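PDB 3L84: transketolase from Campylobacter jejuni, which belongs to the transketolase family of thiamine diphosphate-dependent enzymes and forms a dimer of three-domain chains. Local coordinates for residues V62-H67 with D152-E157; I159-C164 with K199-A204. All coordinates share one frame; numbering follows the deposited sequence.

Interaction 1. Residues V62-H67 with D152-E157; sequences VFSGGH and DGDLQE
The loop at the C-terminal end of strand 60-63 meets the first turn of helix 152-156, which follows the neighbouring parallel strand 146-151 of the thiamine diphosphate-binding domain, and Ser64 and Asp154 make the join. The Ser64 hydroxyl donates to the carboxylate, its OG 2.7 Å from Asp154 OD1, and it arrives from above the carboxylate plane, 74° out of it. OG lies trans to the Ser64 backbone N (chi1 -171°), which turns the hydroxyl across the gap to the helix. The same OG takes a weak hydrogen bond from the backbone N of Val120 at the start of helix 118-137.

Asp154 is gripped on both oxygens. OD1 also receives the backbone N-H of Gly117. OD2 accepts from the backbone N of Gly151, just ahead of the helix, tying the carboxylate back to the entrance of its own helix. A water adds a further donor, to Asp154 OD2 at 2.8 Å. It lies 3.1 Å from His67 NE2, at the edge of the imidazole ring and in its plane, and so bridges His67 to the aspartate. Four donors thus fix the rotation of the buried carboxylate.

From Ser64 to Gly66 the backbone bends in an inverse gamma turn centred on Gly65, with a weak bond of 3.1 Å from Gly66 N to Ser64 O. Gly65 O lies over one face of the His67 ring, near its rim, and that ring also meets His28 and His256. The contact joins two loop-helix connections at the C-terminal edge of the parallel sheet. Residues Gly151-Asp152-Gly153 match the GDG that opens the signature of thiamine diphosphate enzymes, consistent with a place near the cofactor site.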
# COMPACT_ATOMS: atom_id res chain seq x y z
N VAL A 62 -6.27 -9.01 -20.63
CA VAL A 62 -5.70 -7.99 -19.74
C VAL A 62 -4.21 -7.76 -20.04
O VAL A 62 -3.41 -8.70 -19.93
CB VAL A 62 -5.82 -8.39 -18.27
CG1 VAL A 62 -5.20 -7.31 -17.34
CG2 VAL A 62 -7.30 -8.65 -17.87
N PHE A 63 -3.84 -6.54 -20.36
CA PHE A 63 -2.43 -6.12 -20.45
C PHE A 63 -2.01 -5.62 -19.08
O PHE A 63 -2.28 -4.47 -18.76
CB PHE A 63 -2.25 -4.99 -21.47
CG PHE A 63 -2.15 -5.41 -22.90
CD1 PHE A 63 -3.09 -6.21 -23.49
CD2 PHE A 63 -1.14 -4.88 -23.72
CE1 PHE A 63 -2.97 -6.59 -24.87
CE2 PHE A 63 -1.04 -5.22 -25.05
CZ PHE A 63 -1.96 -6.08 -25.62
N SER A 64 -1.35 -6.41 -18.25
CA SER A 64 -0.95 -5.93 -16.94
C SER A 64 0.09 -4.82 -17.03
O SER A 64 0.07 -3.89 -16.24
CB SER A 64 -0.47 -7.09 -16.08
OG SER A 64 -0.27 -6.64 -14.74
N GLY A 65 0.97 -4.93 -18.02
CA GLY A 65 1.92 -3.88 -18.30
C GLY A 65 1.20 -2.86 -19.17
O GLY A 65 1.27 -2.91 -20.40
N GLY A 66 0.50 -1.92 -18.53
CA GLY A 66 -0.30 -0.93 -19.26
C GLY A 66 0.56 -0.04 -20.11
O GLY A 66 0.07 0.58 -21.05
N HIS A 67 1.85 0.02 -19.82
CA HIS A 67 2.81 0.74 -20.65
C HIS A 67 2.79 0.27 -22.09
O HIS A 67 3.16 1.06 -22.95
CB HIS A 67 4.23 0.71 -20.08
CG HIS A 67 4.75 -0.66 -19.86
ND1 HIS A 67 5.42 -1.39 -20.81
CD2 HIS A 67 4.63 -1.47 -18.78
CE1 HIS A 67 5.74 -2.57 -20.30
NE2 HIS A 67 5.24 -2.65 -19.08
N ASP A 152 8.30 -8.58 -16.25
CA ASP A 152 9.10 -8.67 -15.01
C ASP A 152 8.62 -7.80 -13.87
O ASP A 152 8.59 -8.23 -12.72
CB ASP A 152 10.56 -8.34 -15.30
CG ASP A 152 11.20 -9.40 -16.10
OD1 ASP A 152 11.31 -10.52 -15.54
OD2 ASP A 152 11.55 -9.19 -17.28
N GLY A 153 8.27 -6.56 -14.14
CA GLY A 153 7.80 -5.68 -13.11
C GLY A 153 6.57 -6.22 -12.41
O GLY A 153 6.39 -6.08 -11.18
N ASP A 154 5.66 -6.81 -13.18
CA ASP A 154 4.45 -7.35 -12.61
C ASP A 154 4.78 -8.49 -11.66
O ASP A 154 4.19 -8.59 -10.58
CB ASP A 154 3.49 -7.85 -13.70
CG ASP A 154 3.04 -6.75 -14.64
OD1 ASP A 154 2.30 -5.83 -14.22
OD2 ASP A 154 3.47 -6.79 -15.84
N LEU A 155 5.68 -9.38 -12.06
CA LEU A 155 5.98 -10.57 -11.28
C LEU A 155 6.86 -10.34 -10.07
O LEU A 155 6.88 -11.15 -9.16
CB LEU A 155 6.52 -11.69 -12.19
CG LEU A 155 5.46 -12.14 -13.22
CD1 LEU A 155 5.95 -13.39 -13.91
CD2 LEU A 155 4.05 -12.39 -12.66
N GLN A 156 7.53 -9.20 -10.00
CA GLN A 156 8.27 -8.85 -8.78
C GLN A 156 7.38 -8.26 -7.72
O GLN A 156 7.72 -8.32 -6.53
CB GLN A 156 9.45 -7.92 -9.11
CG GLN A 156 10.52 -8.62 -9.89
CD GLN A 156 11.72 -7.77 -10.18
OE1 GLN A 156 12.07 -6.88 -9.39
NE2 GLN A 156 12.41 -8.07 -11.30
N GLU A 157 6.28 -7.66 -8.12
CA GLU A 157 5.36 -7.03 -7.16
C GLU A 157 4.68 -8.07 -6.29
O GLU A 157 4.20 -9.10 -6.78
CB GLU A 157 4.32 -6.21 -7.92
CG GLU A 157 4.86 -4.91 -8.41
CD GLU A 157 5.07 -3.87 -7.32
OE1 GLU A 157 4.85 -4.10 -6.09
OE2 GLU A 157 5.47 -2.72 -7.73
O HOH W 1 5.17 -5.30 -17.43

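Interaction 2. Residues I159-C164 with K199-A204; sequences ISYEAC and KMRFEA
Arg201 lays its guanidinium flat on one face of the Tyr161 ring, the two planes only 11° apart and their centres separated by 3.5 Å. The stack is also a cation-pi contact, with NH2 lying over the middle of the ring, 3.4 Å above its plane, while NH1 extends toward the phenol end. Arg201 reaches it with a straight chain: CG stands roughly trans to the backbone N (chi1 159°) and the extension continues to NE, so the side chain spans the gap from helix 198-204 and crosses Tyr161 at about a right angle.

The edge of the guanidinium faces Ser160, whose OG lies in its plane and accepts a weak, bent hydrogen bond from Arg201 NH2 at 3.1 Å. The stronger bond of that hydroxyl is to Glu157 O, one turn back. Glu196 holds the stacked pair from outside: its OE1 forms a salt bridge with Arg201 NH1 and its OE2 bonds to Tyr161 OH. NH1 also bonds to Leu155 O.

One turn along, Cys164 SG approaches the Phe202 ring obliquely, 3.7 Å from CE2, in a sulfur-aromatic contact. Phe202 in turn meets Phe207 edge-to-face.

The axes of the two helical segments approach to 11.0 Å at 41°, a separation bridged chiefly by the extended Arg201 and the rings of Tyr161 and Phe202. Helix 158-169 turns Ile159 and Ala163 to helix 118-137, and Ile159 also packs on helix 391-404. At the subunit interface Tyr161 meets Tyr161 of the second subunit. Lys199, Phe202 and Glu203 touch Val209, placing helix 198-204 against strand 208-213, the outermost strand of the parallel sheet within the chain.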
# COMPACT_ATOMS: atom_id res chain seq x y z
N ILE A 159 1.79 -8.18 -5.03
CA ILE A 159 0.38 -8.45 -5.38
C ILE A 159 0.27 -9.62 -6.38
O ILE A 159 -0.72 -10.34 -6.37
CB ILE A 159 -0.29 -7.20 -5.89
CG1 ILE A 159 -1.80 -7.34 -5.86
CG2 ILE A 159 0.25 -6.79 -7.28
CD1 ILE A 159 -2.56 -6.09 -6.38
N SER A 160 1.28 -9.81 -7.23
CA SER A 160 1.22 -10.90 -8.18
C SER A 160 1.28 -12.27 -7.47
O SER A 160 0.51 -13.17 -7.79
CB SER A 160 2.34 -10.79 -9.23
OG SER A 160 3.65 -11.06 -8.71
N TYR A 161 2.16 -12.38 -6.47
CA TYR A 161 2.29 -13.61 -5.73
C TYR A 161 1.00 -13.91 -4.95
O TYR A 161 0.52 -15.04 -4.88
CB TYR A 161 3.44 -13.54 -4.72
CG TYR A 161 4.82 -13.31 -5.26
CD1 TYR A 161 5.70 -14.36 -5.42
CD2 TYR A 161 5.31 -12.03 -5.49
CE1 TYR A 161 7.02 -14.14 -5.82
CE2 TYR A 161 6.60 -11.79 -5.91
CZ TYR A 161 7.47 -12.85 -6.04
OH TYR A 161 8.77 -12.58 -6.43
N GLU A 162 0.42 -12.84 -4.39
CA GLU A 162 -0.83 -13.01 -3.62
C GLU A 162 -1.92 -13.52 -4.50
O GLU A 162 -2.64 -14.45 -4.15
CB GLU A 162 -1.27 -11.65 -3.08
CG GLU A 162 -0.44 -11.00 -1.93
CD GLU A 162 -0.98 -9.66 -1.48
OE1 GLU A 162 -2.09 -9.26 -1.86
OE2 GLU A 162 -0.28 -8.96 -0.71
N ALA A 163 -2.11 -12.88 -5.65
CA ALA A 163 -3.22 -13.28 -6.52
C ALA A 163 -3.03 -14.67 -7.11
O ALA A 163 -3.97 -15.46 -7.21
CB ALA A 163 -3.39 -12.26 -7.65
N CYS A 164 -1.80 -14.97 -7.50
CA CYS A 164 -1.52 -16.27 -8.08
C CYS A 164 -1.65 -17.39 -7.03
O CYS A 164 -2.02 -18.52 -7.36
CB CYS A 164 -0.17 -16.28 -8.74
SG CYS A 164 -0.15 -15.27 -10.27
N LYS A 199 9.53 -21.11 -12.93
CA LYS A 199 8.75 -22.33 -13.09
C LYS A 199 8.42 -22.96 -11.73
O LYS A 199 7.27 -23.28 -11.44
CB LYS A 199 9.50 -23.30 -13.99
CG LYS A 199 8.84 -24.64 -14.21
CD LYS A 199 9.55 -25.39 -15.35
CE LYS A 199 8.77 -26.59 -15.80
NZ LYS A 199 8.87 -27.69 -14.83
N MSE A 200 9.42 -23.09 -10.87
CA MSE A 200 9.19 -23.64 -9.55
C MSE A 200 8.26 -22.82 -8.67
O MSE A 200 7.40 -23.37 -7.95
CB MSE A 200 10.52 -23.85 -8.82
CG MSE A 200 10.44 -24.66 -7.56
SE MSE A 200 12.13 -25.02 -6.74
CE MSE A 200 13.29 -24.95 -8.14
N ARG A 201 8.40 -21.49 -8.74
CA ARG A 201 7.53 -20.59 -8.01
C ARG A 201 6.08 -20.84 -8.37
O ARG A 201 5.23 -20.96 -7.48
CB ARG A 201 7.91 -19.16 -8.37
CG ARG A 201 6.86 -18.09 -8.12
CD ARG A 201 7.28 -16.78 -8.72
NE ARG A 201 6.19 -15.82 -8.67
CZ ARG A 201 6.34 -14.51 -8.87
NH1 ARG A 201 7.55 -13.98 -9.08
NH2 ARG A 201 5.27 -13.72 -8.88
N PHE A 202 5.80 -20.90 -9.67
CA PHE A 202 4.41 -21.06 -10.09
C PHE A 202 3.88 -22.47 -9.91
O PHE A 202 2.70 -22.66 -9.59
CB PHE A 202 4.23 -20.57 -11.53
CG PHE A 202 4.06 -19.07 -11.63
CD1 PHE A 202 5.15 -18.23 -11.63
CD2 PHE A 202 2.81 -18.52 -11.75
CE1 PHE A 202 5.00 -16.86 -11.70
CE2 PHE A 202 2.65 -17.16 -11.83
CZ PHE A 202 3.76 -16.32 -11.81
N GLU A 203 4.75 -23.47 -10.06
CA GLU A 203 4.34 -24.83 -9.72
C GLU A 203 4.01 -24.96 -8.23
O GLU A 203 3.07 -25.67 -7.85
CB GLU A 203 5.41 -25.84 -10.16
CG GLU A 203 5.46 -25.97 -11.70
CD GLU A 203 6.52 -26.93 -12.23
OE1 GLU A 203 6.46 -27.24 -13.46
OE2 GLU A 203 7.42 -27.37 -11.49
N ALA A 204 4.71 -24.22 -7.37
CA ALA A 204 4.43 -24.22 -5.93
C ALA A 204 3.04 -23.66 -5.63
O ALA A 204 2.42 -24.00 -4.62
CB ALA A 204 5.49 -23.43 -5.17

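In the fold
Interactions 1 and 2 follow one another along the chain, their centres about 14 Å apart, and helices 152-156 and 158-169 carry them in succession. They touch directly: Arg201 NH1 is hydrogen-bonded to Leu155 O at 2.9 Å, while Ser160 OG sits 3.1 Å from Asp154 O. The short helix that carries Asp154 thus presents the Leu155 carbonyl to the arginine of interaction 2. Interaction 1 includes the Asp152-Gly153 part of the GDG motif, probably near the cofactor site. Both contacts reach the second subunit, interaction 1 through Gln156 OE1 to Ile389 N of that chain and interaction 2 through Tyr161 on its counterpart there.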